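Local coordinates for centromeric protein-C, isoform A (Drosophila melanogaster, PDB 6O2K) that probably acts as a chromatin-protein adaptor at the centromere and kinetochore, this chain being its dimeric C-terminal cupin domain, at residues B[2-6]-B[7-11]; B[13-16]-B[17-20]. All coordinates share one frame; numbering follows the deposited sequence. Where two conformers were deposited one is given.

Contact 1: B[2-6]-B[7-11]; sequences PLRDE and QEEAS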
loop_
_atom_site.group_PDB
_atom_site.type_symbol
_atom_site.label_atom_id
_atom_site.label_comp_id
_atom_site.label_asym_id
_atom_site.label_seq_id
_atom_site.Cartn_x
_atom_site.Cartn_y
_atom_site.Cartn_z
ATOM N N PRO B 2 22.579 6.022 6.422
ATOM C CA PRO B 2 22.494 6.666 7.739
ATOM C C PRO B 2 21.926 5.715 8.781
ATOM O O PRO B 2 20.952 5.001 8.527
ATOM C CB PRO B 2 21.558 7.857 7.492
ATOM C CG PRO B 2 20.789 7.491 6.256
ATOM C CD PRO B 2 21.739 6.695 5.416
ATOM N N LEU B 3 22.558 5.704 9.957
ATOM C CA LEU B 3 22.130 4.857 11.065
ATOM C C LEU B 3 20.644 5.026 11.331
ATOM O O LEU B 3 20.169 6.134 11.593
ATOM C CB LEU B 3 22.938 5.191 12.321
ATOM C CG LEU B 3 22.693 4.313 13.558
ATOM C CD1 LEU B 3 23.042 2.857 13.293
ATOM C CD2 LEU B 3 23.483 4.825 14.746
ATOM N N ARG B 4 19.916 3.914 11.264
ATOM C CA ARG B 4 18.463 3.944 11.314
ATOM C C ARG B 4 17.940 4.239 12.712
ATOM O O ARG B 4 18.507 3.794 13.716
ATOM C CB ARG B 4 17.892 2.606 10.850
ATOM C CG ARG B 4 17.966 2.348 9.360
ATOM C CD ARG B 4 17.463 0.949 9.068
ATOM N NE ARG B 4 17.681 0.556 7.680
ATOM C CZ ARG B 4 18.838 0.112 7.204
ATOM N NH1 ARG B 4 19.892 0.009 8.005
ATOM N NH2 ARG B 4 18.941 -0.226 5.926
ATOM N N ASP B 5 16.835 4.986 12.773
ATOM C CA ASP B 5 16.064 5.071 14.008
ATOM C C ASP B 5 15.134 3.861 14.112
ATOM O O ASP B 5 15.119 2.980 13.244
ATOM C CB ASP B 5 15.290 6.398 14.104
ATOM C CG ASP B 5 14.272 6.609 12.973
ATOM O OD1 ASP B 5 14.180 7.757 12.480
ATOM O OD2 ASP B 5 13.542 5.668 12.588
ATOM N N GLU B 6 14.341 3.817 15.186
ATOM C CA GLU B 6 13.506 2.645 15.432
ATOM C C GLU B 6 12.467 2.449 14.332
ATOM O O GLU B 6 12.199 1.316 13.915
ATOM C CB GLU B 6 12.835 2.762 16.798
ATOM C CG GLU B 6 13.817 3.080 17.930
ATOM C CD GLU B 6 13.861 4.564 18.298
ATOM O OE1 GLU B 6 14.349 5.383 17.485
ATOM O OE2 GLU B 6 13.417 4.909 19.418
ATOM N N GLN B 7 11.874 3.536 13.843
ATOM C CA GLN B 7 10.846 3.397 12.809
ATOM C C GLN B 7 11.457 2.966 11.484
ATOM O O GLN B 7 10.858 2.169 10.739
ATOM C CB GLN B 7 10.080 4.713 12.645
ATOM C CG GLN B 7 9.010 4.893 13.692
ATOM C CD GLN B 7 9.578 5.417 14.998
ATOM O OE1 GLN B 7 10.380 6.351 15.005
ATOM N NE2 GLN B 7 9.175 4.808 16.107
ATOM N N GLU B 8 12.649 3.476 11.179
ATOM C CA GLU B 8 13.354 3.029 9.986
ATOM C C GLU B 8 13.756 1.562 10.104
ATOM O O GLU B 8 13.681 0.814 9.125
ATOM C CB GLU B 8 14.568 3.926 9.744
ATOM C CG GLU B 8 14.156 5.320 9.275
ATOM C CD GLU B 8 15.318 6.281 9.162
ATOM O OE1 GLU B 8 16.256 6.195 9.983
ATOM O OE2 GLU B 8 15.298 7.124 8.241
ATOM N N GLU B 9 14.156 1.124 11.300
ATOM C CA GLU B 9 14.448 -0.297 11.483
ATOM C C GLU B 9 13.199 -1.145 11.248
ATOM O O GLU B 9 13.264 -2.192 10.590
ATOM C CB GLU B 9 15.021 -0.540 12.878
ATOM C CG GLU B 9 16.479 -0.133 12.993
ATOM C CD GLU B 9 17.061 -0.372 14.376
ATOM O OE1 GLU B 9 18.300 -0.297 14.517
ATOM O OE2 GLU B 9 16.280 -0.628 15.319
ATOM N N ALA B 10 12.044 -0.690 11.738
ATOM C CA ALA B 10 10.810 -1.447 11.522
ATOM C C ALA B 10 10.456 -1.519 10.036
ATOM O O ALA B 10 10.087 -2.585 9.511
ATOM C CB ALA B 10 9.663 -0.819 12.316
ATOM N N SER B 11 10.543 -0.382 9.344
ATOM C CA SER B 11 10.251 -0.349 7.915
ATOM C C SER B 11 11.191 -1.267 7.141
ATOM O O SER B 11 10.767 -2.006 6.234
ATOM C CB SER B 11 10.360 1.095 7.420
ATOM O OG SER B 11 10.239 1.191 6.018
#

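Contact 2: B[13-16]-B[17-20]; sequences KLMQ and WLRG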
loop_
_atom_site.group_PDB
_atom_site.type_symbol
_atom_site.label_atom_id
_atom_site.label_comp_id
_atom_site.label_asym_id
_atom_site.label_seq_id
_atom_site.Cartn_x
_atom_site.Cartn_y
_atom_site.Cartn_z
ATOM N N LYS B 13 12.827 -3.909 8.316
ATOM C CA LYS B 13 12.503 -5.298 8.617
ATOM C C LYS B 13 11.314 -5.762 7.783
ATOM O O LYS B 13 11.353 -6.843 7.177
ATOM C CB LYS B 13 12.220 -5.469 10.112
ATOM C CG LYS B 13 11.875 -6.904 10.499
ATOM C CD LYS B 13 11.982 -7.138 12.017
ATOM C CE LYS B 13 10.834 -6.447 12.763
ATOM N NZ LYS B 13 10.672 -6.944 14.165
ATOM N N LEU B 14 10.256 -4.940 7.721
ATOM C CA LEU B 14 9.100 -5.288 6.897
ATOM C C LEU B 14 9.513 -5.532 5.451
ATOM O O LEU B 14 9.143 -6.551 4.852
ATOM C CB LEU B 14 8.034 -4.190 6.967
ATOM C CG LEU B 14 6.915 -4.299 5.915
ATOM C CD1 LEU B 14 6.045 -5.526 6.195
ATOM C CD2 LEU B 14 6.050 -3.036 5.863
ATOM N N MET B 15 10.283 -4.606 4.868
ATOM C CA MET B 15 10.611 -4.744 3.448
ATOM C C MET B 15 11.526 -5.942 3.196
ATOM O O MET B 15 11.379 -6.639 2.177
ATOM C CB MET B 15 11.240 -3.458 2.916
ATOM C CG MET B 15 11.364 -3.392 1.388
ATOM S SD MET B 15 9.842 -3.693 0.460
ATOM C CE MET B 15 8.761 -2.405 1.086
ATOM N N GLN B 16 12.468 -6.205 4.104
ATOM C CA GLN B 16 13.306 -7.393 3.969
ATOM C C GLN B 16 12.466 -8.662 4.025
ATOM O O GLN B 16 12.727 -9.625 3.291
ATOM C CB GLN B 16 14.375 -7.399 5.062
ATOM C CG GLN B 16 15.442 -6.347 4.842
ATOM C CD GLN B 16 16.836 -6.924 4.886
ATOM O OE1 GLN B 16 17.241 -7.522 5.883
ATOM N NE2 GLN B 16 17.577 -6.761 3.794
ATOM N N TRP B 17 11.437 -8.673 4.876
ATOM C CA TRP B 17 10.550 -9.831 4.927
ATOM C C TRP B 17 9.739 -9.975 3.639
ATOM O O TRP B 17 9.576 -11.091 3.123
ATOM C CB TRP B 17 9.629 -9.729 6.140
ATOM C CG TRP B 17 8.884 -10.987 6.386
ATOM C CD1 TRP B 17 9.354 -12.124 6.981
ATOM C CD2 TRP B 17 7.535 -11.255 6.016
ATOM N NE1 TRP B 17 8.369 -13.078 7.016
ATOM C CE2 TRP B 17 7.244 -12.571 6.424
ATOM C CE3 TRP B 17 6.546 -10.513 5.378
ATOM C CZ2 TRP B 17 6.002 -13.154 6.220
ATOM C CZ3 TRP B 17 5.316 -11.091 5.175
ATOM C CH2 TRP B 17 5.054 -12.400 5.593
ATOM N N LEU B 18 9.217 -8.866 3.107
ATOM C CA LEU B 18 8.488 -8.940 1.843
ATOM C C LEU B 18 9.394 -9.438 0.726
ATOM O O LEU B 18 8.968 -10.232 -0.122
ATOM C CB LEU B 18 7.882 -7.577 1.477
ATOM C CG LEU B 18 6.775 -7.079 2.404
ATOM C CD1 LEU B 18 6.388 -5.619 2.130
ATOM C CD2 LEU B 18 5.571 -7.996 2.321
ATOM N N ARG B 19 10.652 -8.992 0.716
ATOM C CA ARG B 19 11.595 -9.415 -0.311
ATOM C C ARG B 19 12.044 -10.859 -0.142
ATOM O O ARG B 19 12.683 -11.401 -1.052
ATOM C CB ARG B 19 12.830 -8.506 -0.309
ATOM C CG ARG B 19 12.584 -7.088 -0.843
ATOM C CD ARG B 19 13.718 -6.158 -0.425
ATOM N NE ARG B 19 14.915 -6.342 -1.251
ATOM C CZ ARG B 19 16.084 -5.754 -1.017
ATOM N NH1 ARG B 19 16.232 -4.937 0.023
ATOM N NH2 ARG B 19 17.108 -5.975 -1.828
ATOM N N GLY B 20 11.746 -11.488 0.991
ATOM C CA GLY B 20 12.237 -12.831 1.232
ATOM C C GLY B 20 13.693 -12.912 1.627
ATOM O O GLY B 20 14.226 -14.021 1.734
#

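Contact 1: B[2-6]-B[7-11]
Two acidic side chains, Asp5 and Glu8, lie against each other with Asp5 OD1 only 3.6 Å from Glu8 OE1, and each carboxylate grips the other residue's backbone N-H. Asp5 OD2 takes the N-H of Glu8 at 2.8 Å, the donor approaching nearly along the C-O axis of the carboxylate. In return Glu8 OE1 receives Asp5 N at 3.1 Å through its anti lone pair, the N-H pointing almost straight at it (164°). The side chains cross at about a right angle, yet their carboxylate planes differ by just 27°. With its CG between the backbone N and the carbonyl carbon (chi1 61°), Asp5 swings its carboxylate over the first turn; aspartate suits the place because its arm is short, and its negative charge would probably also be favoured by the helix dipole. The like charges are probably eased by these N-H groups, and Glu8 OE2 also forms a salt bridge with Arg19 of the second subunit. With an alanine here, the N-H of Glu8 is likely to lose its capping acceptor and the first turn to fray. Arg4 lays its aliphatic part beside the turn, CB 3.7 Å from Glu8 CB, while its NE bonds to Thr12. Behind the cap the backbone settles into helical bonding, Glu9 N to Asp5 O at 2.9 Å. Reciprocal side-chain-to-backbone bonds between N-cap and N3 define a capping box, here starting helix 6-19.

Contact 2: B[13-16]-B[17-20]
A Schellman motif finishes helix 6-19, with Gly20 as the residue that turns the chain out of the helix while its N bonds back to Trp17 O at 3.1 Å in the last turn. Its phi is positive (77°), where a CB would be jammed against the carbonyl O of Arg19, so glycine fits naturally. Before that turn the helical bonding is regular: Leu18 N reaches Leu14 O and Arg19 N reaches Met15 O, both at 2.9 Å.

The buried Leu14 and Leu18 lie one turn apart, and the CD1 methyl of Leu18 rests on the branch point of Leu14, CD1 to CG 4.0 Å, nearly as close to Leu14 CD1. The methyl end of Met15 adds to this patch, its CE 4.1 Å from the same Leu18 CD1. Its unbranched chain, bent at chi2 and chi3, curls CE back to Leu18, a fold that the flexibility of methionine permits. Arg19 runs its aliphatic part over the Met15 carbonyl, with CG 3.3 Å from Met15 O; the two side chains cross at about a right angle, Arg19 CD approaching Met15 CG. A long side chain thus packs by its methylenes while leaving its guanidinium to the second subunit, where NH1 makes a long, weak ion pair with Glu8 OE2.

Around this helix end, the ring of Trp17 meets that of Phe45 with their planes at about 45°, and Trp17 also touches Leu43. Leu14 packs on Pro26 and on Gly114 of the second subunit, and Arg68, on strand 64-69, donates to the carbonyls of Trp17 and Leu18, joining the helix terminus to the six-stranded sheet.

In the fold
From the N terminus the chain first runs through a loop, and contact 1 (2-6 with 7-11) closes it onto the opening turn of helix 6-19. Contact 2 (13-16 with 17-20) follows in series on the same helix, where the chain leaves it again. The two neither nest nor cross; their centres lie 14 Å apart and between them they settle both helix ends. Contact 1 is on the surface, its centre about 22 Å from the centre of the chain, whereas contact 2 is partly buried, its centre about 12 Å from that point, beside the cupin sheets. Both touch the second subunit, so this helix links the body of its own cupin domain to the dimer partner.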